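Local coordinates for 1,4-dihydroxy-6-naphtoate synthase (Archaeoglobus fulgidus, PDB 1ZBM), which probably converts cyclic dehypoxanthine futalosine into 1,4-dihydroxy-6-naphthoate, a step in the biosynthesis of menaquinone, at residues G32-W37 with M204-A209; E58-A63 with A187-L192; D87-V92 with M239-D244. One frame throughout, in Å; residues are numbered along the deposited sequence.

How the contacts relate
Contact 1 (32-37 with 204-209) is a surface contact, contact 2 (58-63 with 187-192) is partly buried, between two inner strands of a sheet, and contact 3 (87-92 with 239-244) lies closest to the chain's centre, about 10 Å from it. Strand 181-189 of contact 2 is followed in the chain by helix 194-213 of contact 1, although the nearest atoms of the two contacts are about 6 Å apart. Contacts 1 and 3 do touch, where Ile208 CG2 lies 4.0 Å from Val242 CG1. The chemistry changes with place: loose packing in contact 1, strand pairing edged by salt bridges in contact 2, and aromatic packing with a tyrosine hydroxyl bonded to a backbone carbonyl and a water in contact 3.

Contact 1 of 3, residues G32-W37 with M204-A209; sequences GKVDTW and MRESIA
Val34 and Glu206 approach from opposite directions, the valine from the loop 32-37 and the glutamate from helix 194-213. Glu206 can be followed outward from the helix. From CB its chain runs straight: CG stands anti to the backbone N (chi1 -170°) and the next torsion is also extended, which carries the carboxylate off the helix and over the loop. CB and CG make no close approach to the loop. CD is the first atom to do so, 4.0 Å from Val34 CG1. Beyond it OE2 lies 3.9 Å from the same methyl, 3.8 Å from Val34 CA and 3.8 Å from Lys33 O. These are van der Waals distances, and the approach to Lys33 O sets one acceptor beside another, so the carboxylate rests on the loop without being bonded to it. OE1 has a long, weak ion pair with Arg202, whose NH2 is also hydrogen-bonded to Asp35 O. The second valine methyl, CG2, faces Ser207 CB at 4.3 Å. The serine hydroxyl itself is engaged by the backbone of helix 20-30, at Met25 O and Met29 N. The closest pair of CA atoms, Val34 CA and Ser207 CA, is 6.7 Å apart, and only about 150 Å² is buried. This is surface packing of a loop against a helix: the connection from helix 20-30 to strand 39-44 of an alpha/beta domain lies along the outer side of helix 194-213.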
loop_
_atom_site.group_PDB
_atom_site.type_symbol
_atom_site.label_atom_id
_atom_site.label_comp_id
_atom_site.label_asym_id
_atom_site.label_seq_id
_atom_site.Cartn_x
_atom_site.Cartn_y
_atom_site.Cartn_z
ATOM N N GLY A 32 2.621 10.168 20.638
ATOM C CA GLY A 32 2.139 11.398 21.233
ATOM C C GLY A 32 2.886 12.647 20.818
ATOM O O GLY A 32 2.858 13.648 21.534
ATOM N N LYS A 33 3.545 12.595 19.663
ATOM C CA LYS A 33 4.300 13.734 19.152
ATOM C C LYS A 33 3.394 14.670 18.355
ATOM O O LYS A 33 3.824 15.741 17.925
ATOM C CB LYS A 33 5.450 13.247 18.262
ATOM C CG LYS A 33 6.448 12.326 18.956
ATOM C CD LYS A 33 7.439 13.090 19.823
ATOM C CE LYS A 33 8.406 13.903 18.965
ATOM N NZ LYS A 33 9.300 14.812 19.754
ATOM N N VAL A 34 2.144 14.265 18.162
ATOM C CA VAL A 34 1.186 15.077 17.412
ATOM C C VAL A 34 0.090 15.574 18.336
ATOM O O VAL A 34 -0.637 14.779 18.928
ATOM C CB VAL A 34 0.508 14.269 16.282
ATOM C CG1 VAL A 34 -0.397 15.179 15.465
ATOM C CG2 VAL A 34 1.555 13.617 15.407
ATOM N N ASP A 35 -0.042 16.889 18.443
ATOM C CA ASP A 35 -1.051 17.472 19.314
ATOM C C ASP A 35 -2.424 17.475 18.643
ATOM O O ASP A 35 -2.622 18.127 17.621
ATOM C CB ASP A 35 -0.645 18.900 19.693
ATOM C CG ASP A 35 -1.351 19.394 20.936
ATOM O OD1 ASP A 35 -1.181 18.759 22.005
ATOM O OD2 ASP A 35 -2.070 20.415 20.848
ATOM N N THR A 36 -3.367 16.742 19.229
ATOM C CA THR A 36 -4.721 16.647 18.690
ATOM C C THR A 36 -5.755 16.383 19.770
ATOM O O THR A 36 -5.443 15.765 20.781
ATOM C CB THR A 36 -4.833 15.507 17.662
ATOM O OG1 THR A 36 -6.204 15.350 17.277
ATOM C CG2 THR A 36 -4.339 14.202 18.267
ATOM N N TRP A 37 -6.984 16.848 19.549
ATOM C CA TRP A 37 -8.056 16.615 20.510
ATOM C C TRP A 37 -8.742 15.276 20.248
ATOM O O TRP A 37 -9.651 14.896 20.976
ATOM C CB TRP A 37 -9.095 17.734 20.470
ATOM C CG TRP A 37 -9.597 18.075 19.098
ATOM C CD1 TRP A 37 -9.067 18.994 18.236
ATOM C CD2 TRP A 37 -10.724 17.497 18.424
ATOM N NE1 TRP A 37 -9.795 19.028 17.071
ATOM C CE2 TRP A 37 -10.819 18.128 17.163
ATOM C CE3 TRP A 37 -11.668 16.523 18.770
ATOM C CZ2 TRP A 37 -11.815 17.799 16.238
ATOM C CZ3 TRP A 37 -12.658 16.197 17.849
ATOM C CH2 TRP A 37 -12.727 16.841 16.600
HETATM N N MSE A 204 -2.614 13.803 10.443
HETATM C CA MSE A 204 -1.985 12.854 9.531
HETATM C C MSE A 204 -0.832 13.518 8.793
HETATM O O MSE A 204 0.263 12.959 8.705
HETATM C CB MSE A 204 -3.019 12.320 8.531
HETATM C CG MSE A 204 -2.546 11.127 7.714
HETATM SE SE MSE A 204 -2.201 9.504 8.746
HETATM C CE MSE A 204 -0.257 9.403 8.576
ATOM N N ARG A 205 -1.077 14.715 8.267
ATOM C CA ARG A 205 -0.044 15.457 7.539
ATOM C C ARG A 205 1.145 15.778 8.426
ATOM O O ARG A 205 2.300 15.664 8.010
ATOM C CB ARG A 205 -0.617 16.755 6.979
ATOM C CG ARG A 205 -1.452 16.540 5.748
ATOM C CD ARG A 205 -2.016 17.838 5.224
ATOM N NE ARG A 205 -2.555 17.643 3.880
ATOM C CZ ARG A 205 -3.535 18.362 3.355
ATOM N NH1 ARG A 205 -4.098 19.335 4.059
ATOM N NH2 ARG A 205 -3.948 18.100 2.129
ATOM N N GLU A 206 0.859 16.172 9.659
ATOM C CA GLU A 206 1.925 16.501 10.573
ATOM C C GLU A 206 2.791 15.289 10.851
ATOM O O GLU A 206 4.016 15.399 10.933
ATOM C CB GLU A 206 1.363 17.026 11.885
ATOM C CG GLU A 206 2.435 17.605 12.784
ATOM C CD GLU A 206 1.873 18.166 14.060
ATOM O OE1 GLU A 206 0.899 18.955 13.984
ATOM O OE2 GLU A 206 2.413 17.827 15.138
ATOM N N SER A 207 2.169 14.122 10.990
ATOM C CA SER A 207 2.937 12.916 11.284
ATOM C C SER A 207 3.895 12.544 10.144
ATOM O O SER A 207 5.023 12.093 10.380
ATOM C CB SER A 207 1.989 11.750 11.589
ATOM O OG SER A 207 2.694 10.688 12.218
ATOM N N ILE A 208 3.428 12.740 8.911
ATOM C CA ILE A 208 4.202 12.455 7.697
ATOM C C ILE A 208 5.381 13.430 7.569
ATOM O O ILE A 208 6.529 13.024 7.347
ATOM C CB ILE A 208 3.300 12.591 6.443
ATOM C CG1 ILE A 208 2.146 11.587 6.520
ATOM C CG2 ILE A 208 4.123 12.386 5.174
ATOM C CD1 ILE A 208 1.011 11.880 5.554
ATOM N N ALA A 209 5.081 14.718 7.706
ATOM C CA ALA A 209 6.106 15.747 7.621
ATOM C C ALA A 209 7.162 15.508 8.696
ATOM O O ALA A 209 8.356 15.702 8.458
ATOM C CB ALA A 209 5.481 17.134 7.787
#

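Contact 2 of 3, residues E58-A63 with A187-L192; sequences EYEVTA and AIRRDL
Glu60 and Arg189 meet through backbone and side chain alike. Arg189 N gives Glu60 O a nearly straight hydrogen bond of 2.8 Å (173° at the hydrogen), while the carboxylate reaches the guanidinium in a long salt bridge, OE2 to NH2 3.5 Å, their planes 48° apart. Glu60 CG lies over one guanidinium face and 3.5 Å from Leu192 CD2, so the same methylene touches both the arginine and the leucine. Further along, Thr62 and Ala187 form an antiparallel hydrogen-bonded pair, with Thr62 N to Ala187 O and Ala187 N to Thr62 O both 2.9 Å. Val61 and Ile188 make the neighbouring non-hydrogen-bonded pair, CG2 to CG1 4.0 Å. These bridges join strand 61-65 to the antiparallel strand 181-189 in the mixed sheet of a periplasmic-binding-protein-like fold. In the next shell, Asp191 OD1 takes Arg189 NE at 2.6 Å on its syn side, near the guanidinium plane, and Ala57 O accepts NH1; together they restrain the group's rotation. Glu60 OE1 is held by Arg13 N of strand 11-16, the neighbour of strand 61-65 away from strand 181-189. Phe200 of helix 194-213 packs on Val61, and Gln197 of the same helix on Ile188.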
loop_
_atom_site.group_PDB
_atom_site.type_symbol
_atom_site.label_atom_id
_atom_site.label_comp_id
_atom_site.label_asym_id
_atom_site.label_seq_id
_atom_site.Cartn_x
_atom_site.Cartn_y
_atom_site.Cartn_z
ATOM N N GLU A 58 -15.741 -1.086 9.160
ATOM C CA GLU A 58 -15.309 -1.359 10.521
ATOM C C GLU A 58 -14.649 -0.185 11.230
ATOM O O GLU A 58 -15.033 0.167 12.342
ATOM C CB GLU A 58 -14.349 -2.545 10.516
ATOM C CG GLU A 58 -13.994 -3.050 11.903
ATOM C CD GLU A 58 -14.806 -4.265 12.309
ATOM O OE1 GLU A 58 -14.437 -5.392 11.893
ATOM O OE2 GLU A 58 -15.826 -4.097 13.026
ATOM N N TYR A 59 -13.649 0.419 10.602
ATOM C CA TYR A 59 -12.949 1.526 11.242
ATOM C C TYR A 59 -13.302 2.895 10.669
ATOM O O TYR A 59 -13.796 3.008 9.546
ATOM C CB TYR A 59 -11.438 1.301 11.144
ATOM C CG TYR A 59 -11.012 -0.094 11.529
ATOM C CD1 TYR A 59 -11.156 -0.561 12.836
ATOM C CD2 TYR A 59 -10.472 -0.958 10.583
ATOM C CE1 TYR A 59 -10.770 -1.856 13.184
ATOM C CE2 TYR A 59 -10.085 -2.245 10.919
ATOM C CZ TYR A 59 -10.234 -2.693 12.212
ATOM O OH TYR A 59 -9.849 -3.979 12.529
ATOM N N GLU A 60 -13.058 3.932 11.464
ATOM C CA GLU A 60 -13.313 5.297 11.030
ATOM C C GLU A 60 -12.298 5.676 9.963
ATOM O O GLU A 60 -12.638 6.324 8.979
ATOM C CB GLU A 60 -13.186 6.276 12.198
ATOM C CG GLU A 60 -14.397 6.359 13.095
ATOM C CD GLU A 60 -14.447 5.280 14.159
ATOM O OE1 GLU A 60 -13.468 4.511 14.306
ATOM O OE2 GLU A 60 -15.479 5.218 14.862
ATOM N N VAL A 61 -11.047 5.280 10.173
ATOM C CA VAL A 61 -9.970 5.571 9.223
ATOM C C VAL A 61 -9.132 4.307 9.027
ATOM O O VAL A 61 -8.627 3.736 9.993
ATOM C CB VAL A 61 -9.022 6.684 9.740
ATOM C CG1 VAL A 61 -7.934 6.950 8.703
ATOM C CG2 VAL A 61 -9.797 7.964 10.029
ATOM N N THR A 62 -8.972 3.875 7.785
ATOM C CA THR A 62 -8.187 2.679 7.523
ATOM C C THR A 62 -7.355 2.764 6.256
ATOM O O THR A 62 -7.780 3.373 5.278
ATOM C CB THR A 62 -9.095 1.430 7.403
ATOM O OG1 THR A 62 -8.299 0.287 7.065
ATOM C CG2 THR A 62 -10.138 1.630 6.320
ATOM N N ALA A 63 -6.162 2.174 6.270
ATOM C CA ALA A 63 -5.339 2.162 5.063
ATOM C C ALA A 63 -6.099 1.189 4.169
ATOM O O ALA A 63 -6.905 0.399 4.661
ATOM C CB ALA A 63 -3.943 1.621 5.364
ATOM N N ALA A 187 -8.095 5.876 3.751
ATOM C CA ALA A 187 -9.528 6.041 3.583
ATOM C C ALA A 187 -10.249 6.424 4.879
ATOM O O ALA A 187 -9.997 5.842 5.940
ATOM C CB ALA A 187 -10.113 4.750 3.025
ATOM N N ILE A 188 -11.154 7.397 4.783
ATOM C CA ILE A 188 -11.921 7.846 5.944
ATOM C C ILE A 188 -13.426 7.684 5.698
ATOM O O ILE A 188 -13.949 8.137 4.683
ATOM C CB ILE A 188 -11.569 9.330 6.320
ATOM C CG1 ILE A 188 -12.359 9.774 7.557
ATOM C CG2 ILE A 188 -11.850 10.253 5.166
ATOM C CD1 ILE A 188 -11.866 11.082 8.133
ATOM N N ARG A 189 -14.102 7.026 6.643
ATOM C CA ARG A 189 -15.533 6.753 6.552
ATOM C C ARG A 189 -16.287 8.049 6.254
ATOM O O ARG A 189 -15.926 9.110 6.757
ATOM C CB ARG A 189 -16.020 6.092 7.860
ATOM C CG ARG A 189 -17.141 5.045 7.683
ATOM C CD ARG A 189 -17.275 4.078 8.881
ATOM N NE ARG A 189 -17.678 4.754 10.113
ATOM C CZ ARG A 189 -17.539 4.245 11.338
ATOM N NH1 ARG A 189 -17.004 3.038 11.512
ATOM N NH2 ARG A 189 -17.922 4.957 12.393
ATOM N N ARG A 190 -17.324 7.975 5.428
ATOM C CA ARG A 190 -18.060 9.177 5.059
ATOM C C ARG A 190 -19.033 9.710 6.107
ATOM O O ARG A 190 -19.499 10.846 5.996
ATOM C CB ARG A 190 -18.806 8.939 3.741
ATOM C CG ARG A 190 -17.903 8.725 2.520
ATOM C CD ARG A 190 -18.733 8.306 1.307
ATOM N NE ARG A 190 -17.929 8.020 0.121
ATOM C CZ ARG A 190 -17.364 8.947 -0.645
ATOM N NH1 ARG A 190 -17.506 10.233 -0.357
ATOM N NH2 ARG A 190 -16.664 8.579 -1.710
ATOM N N ASP A 191 -19.338 8.907 7.126
ATOM C CA ASP A 191 -20.277 9.333 8.169
ATOM C C ASP A 191 -19.654 10.169 9.292
ATOM O O ASP A 191 -20.351 10.575 10.228
ATOM C CB ASP A 191 -20.961 8.116 8.794
ATOM C CG ASP A 191 -20.032 7.336 9.691
ATOM O OD1 ASP A 191 -19.081 6.721 9.174
ATOM O OD2 ASP A 191 -20.240 7.353 10.921
ATOM N N LEU A 192 -18.352 10.420 9.215
ATOM C CA LEU A 192 -17.676 11.216 10.239
ATOM C C LEU A 192 -17.894 12.694 9.963
ATOM O O LEU A 192 -17.979 13.107 8.808
ATOM C CB LEU A 192 -16.179 10.925 10.235
ATOM C CG LEU A 192 -15.783 9.459 10.410
ATOM C CD1 LEU A 192 -14.268 9.361 10.423
ATOM C CD2 LEU A 192 -16.373 8.909 11.714
#

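Contact 3 of 3, residues D87-V92 with M239-D244; sequences DGYGPV and MMYVND
Tyr89 CG stands between its backbone N and carbonyl carbon (chi1 50°), and this turns the phenol from the loop 87-92 onto residues 240 and 241 of helix 231-241; Met240 is bent at its last torsion (chi3 74°), which folds CE back over that ring. The result is a Met-aromatic contact with a CH-pi component. The selenomethionine's SE is almost on the ring normal at 5.0 Å from the centroid, and CE lies over the same face at 3.9 Å from it. The other face has Asp87 N above it, near the rim. Tyr241 adds an edge-to-face (T-shaped) pair: the edge of Tyr89 points to the face of Tyr241, with the planes at 84° and the centroids 5.6 Å apart. Tyr241 OH lies 3.2 Å from Gly90 CA and is hydrogen-bonded to Gln155. A phenylalanine in place of Tyr89 would probably keep much of this ring packing but leave Met240 O without its hydroxyl donor and break the water link to Asn243. The loop runs on to Pro91, whose side chain is about 4 Å from that of Ala115, a predicted substrate-binding residue, so the contact borders the probable active-site region. At the phenol tip, Tyr89 OH donates to Met240 O at 2.6 Å, in the carbonyl plane and on a lone pair, and accepts a hydrogen bond from a water that in turn accepts one from Asn243 ND2 at 3.1 Å.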
loop_
_atom_site.group_PDB
_atom_site.type_symbol
_atom_site.label_atom_id
_atom_site.label_comp_id
_atom_site.label_asym_id
_atom_site.label_seq_id
_atom_site.Cartn_x
_atom_site.Cartn_y
_atom_site.Cartn_z
ATOM N N ASP A 87 6.582 5.765 -8.324
ATOM C CA ASP A 87 6.946 6.711 -9.371
ATOM C C ASP A 87 8.303 6.259 -9.909
ATOM O O ASP A 87 9.342 6.737 -9.462
ATOM C CB ASP A 87 7.035 8.127 -8.778
ATOM C CG ASP A 87 6.960 9.223 -9.835
ATOM O OD1 ASP A 87 6.610 8.921 -10.997
ATOM O OD2 ASP A 87 7.234 10.394 -9.492
ATOM N N GLY A 88 8.280 5.326 -10.858
ATOM C CA GLY A 88 9.516 4.805 -11.417
ATOM C C GLY A 88 9.858 3.474 -10.762
ATOM O O GLY A 88 10.900 2.870 -11.034
ATOM N N TYR A 89 8.956 3.029 -9.893
ATOM C CA TYR A 89 9.090 1.779 -9.148
ATOM C C TYR A 89 7.736 1.357 -8.587
ATOM O O TYR A 89 6.804 2.160 -8.536
ATOM C CB TYR A 89 10.049 1.966 -7.982
ATOM C CG TYR A 89 9.733 3.188 -7.142
ATOM C CD1 TYR A 89 8.583 3.252 -6.341
ATOM C CD2 TYR A 89 10.603 4.280 -7.133
ATOM C CE1 TYR A 89 8.324 4.376 -5.550
ATOM C CE2 TYR A 89 10.352 5.399 -6.354
ATOM C CZ TYR A 89 9.223 5.443 -5.566
ATOM O OH TYR A 89 9.008 6.548 -4.786
ATOM N N GLY A 90 7.655 0.105 -8.141
ATOM C CA GLY A 90 6.424 -0.426 -7.577
ATOM C C GLY A 90 6.462 -1.943 -7.424
ATOM O O GLY A 90 7.550 -2.521 -7.401
ATOM N N PRO A 91 5.302 -2.618 -7.310
ATOM C CA PRO A 91 5.297 -4.079 -7.162
ATOM C C PRO A 91 5.867 -4.810 -8.366
ATOM O O PRO A 91 5.917 -4.274 -9.472
ATOM C CB PRO A 91 3.822 -4.401 -6.930
ATOM C CG PRO A 91 3.113 -3.287 -7.648
ATOM C CD PRO A 91 3.931 -2.088 -7.235
ATOM N N VAL A 92 6.305 -6.038 -8.151
ATOM C CA VAL A 92 6.861 -6.811 -9.243
ATOM C C VAL A 92 6.555 -8.280 -9.057
ATOM O O VAL A 92 6.125 -8.707 -7.990
ATOM C CB VAL A 92 8.389 -6.633 -9.315
ATOM C CG1 VAL A 92 8.745 -5.186 -9.660
ATOM C CG2 VAL A 92 9.011 -7.023 -7.981
HETATM N N MSE A 239 11.031 5.976 2.430
HETATM C CA MSE A 239 11.073 7.226 1.683
HETATM C C MSE A 239 10.486 7.078 0.274
HETATM O O MSE A 239 10.088 8.068 -0.347
HETATM C CB MSE A 239 12.510 7.747 1.610
HETATM C CG MSE A 239 12.709 9.119 2.248
HETATM SE SE MSE A 239 13.772 9.129 3.889
HETATM C CE MSE A 239 15.498 8.665 3.127
HETATM N N MSE A 240 10.432 5.841 -0.215
HETATM C CA MSE A 240 9.877 5.535 -1.536
HETATM C C MSE A 240 8.356 5.676 -1.549
HETATM O O MSE A 240 7.771 6.052 -2.564
HETATM C CB MSE A 240 10.231 4.101 -1.953
HETATM C CG MSE A 240 11.615 3.935 -2.582
HETATM SE SE MSE A 240 12.170 2.081 -2.771
HETATM C CE MSE A 240 11.073 1.512 -4.259
ATOM N N TYR A 241 7.720 5.368 -0.420
ATOM C CA TYR A 241 6.271 5.437 -0.328
ATOM C C TYR A 241 5.729 6.410 0.713
ATOM O O TYR A 241 4.545 6.379 1.047
ATOM C CB TYR A 241 5.715 4.033 -0.086
ATOM C CG TYR A 241 5.911 3.114 -1.272
ATOM C CD1 TYR A 241 5.234 3.340 -2.472
ATOM C CD2 TYR A 241 6.793 2.036 -1.208
ATOM C CE1 TYR A 241 5.437 2.518 -3.580
ATOM C CE2 TYR A 241 7.002 1.209 -2.310
ATOM C CZ TYR A 241 6.322 1.456 -3.490
ATOM O OH TYR A 241 6.539 0.651 -4.579
ATOM N N VAL A 242 6.601 7.263 1.236
ATOM C CA VAL A 242 6.208 8.272 2.221
ATOM C C VAL A 242 6.927 9.563 1.829
ATOM O O VAL A 242 8.006 9.857 2.338
ATOM C CB VAL A 242 6.636 7.878 3.668
ATOM C CG1 VAL A 242 6.182 8.951 4.650
ATOM C CG2 VAL A 242 6.058 6.529 4.051
ATOM N N ASN A 243 6.325 10.318 0.912
ATOM C CA ASN A 243 6.900 11.575 0.427
ATOM C C ASN A 243 5.812 12.584 0.069
ATOM O O ASN A 243 4.729 12.557 0.646
ATOM C CB ASN A 243 7.766 11.313 -0.800
ATOM C CG ASN A 243 7.125 10.327 -1.754
ATOM O OD1 ASN A 243 5.892 10.248 -1.855
ATOM N ND2 ASN A 243 7.952 9.571 -2.467
ATOM N N ASP A 244 6.102 13.470 -0.882
ATOM C CA ASP A 244 5.133 14.485 -1.307
ATOM C C ASP A 244 3.733 13.942 -1.579
ATOM O O ASP A 244 2.743 14.511 -1.121
ATOM C CB ASP A 244 5.600 15.201 -2.580
ATOM C CG ASP A 244 6.658 16.222 -2.311
ATOM O OD1 ASP A 244 6.434 17.106 -1.441
ATOM O OD2 ASP A 244 7.727 16.166 -2.976
HETATM O O HOH W 1 6.869 8.362 -5.148
#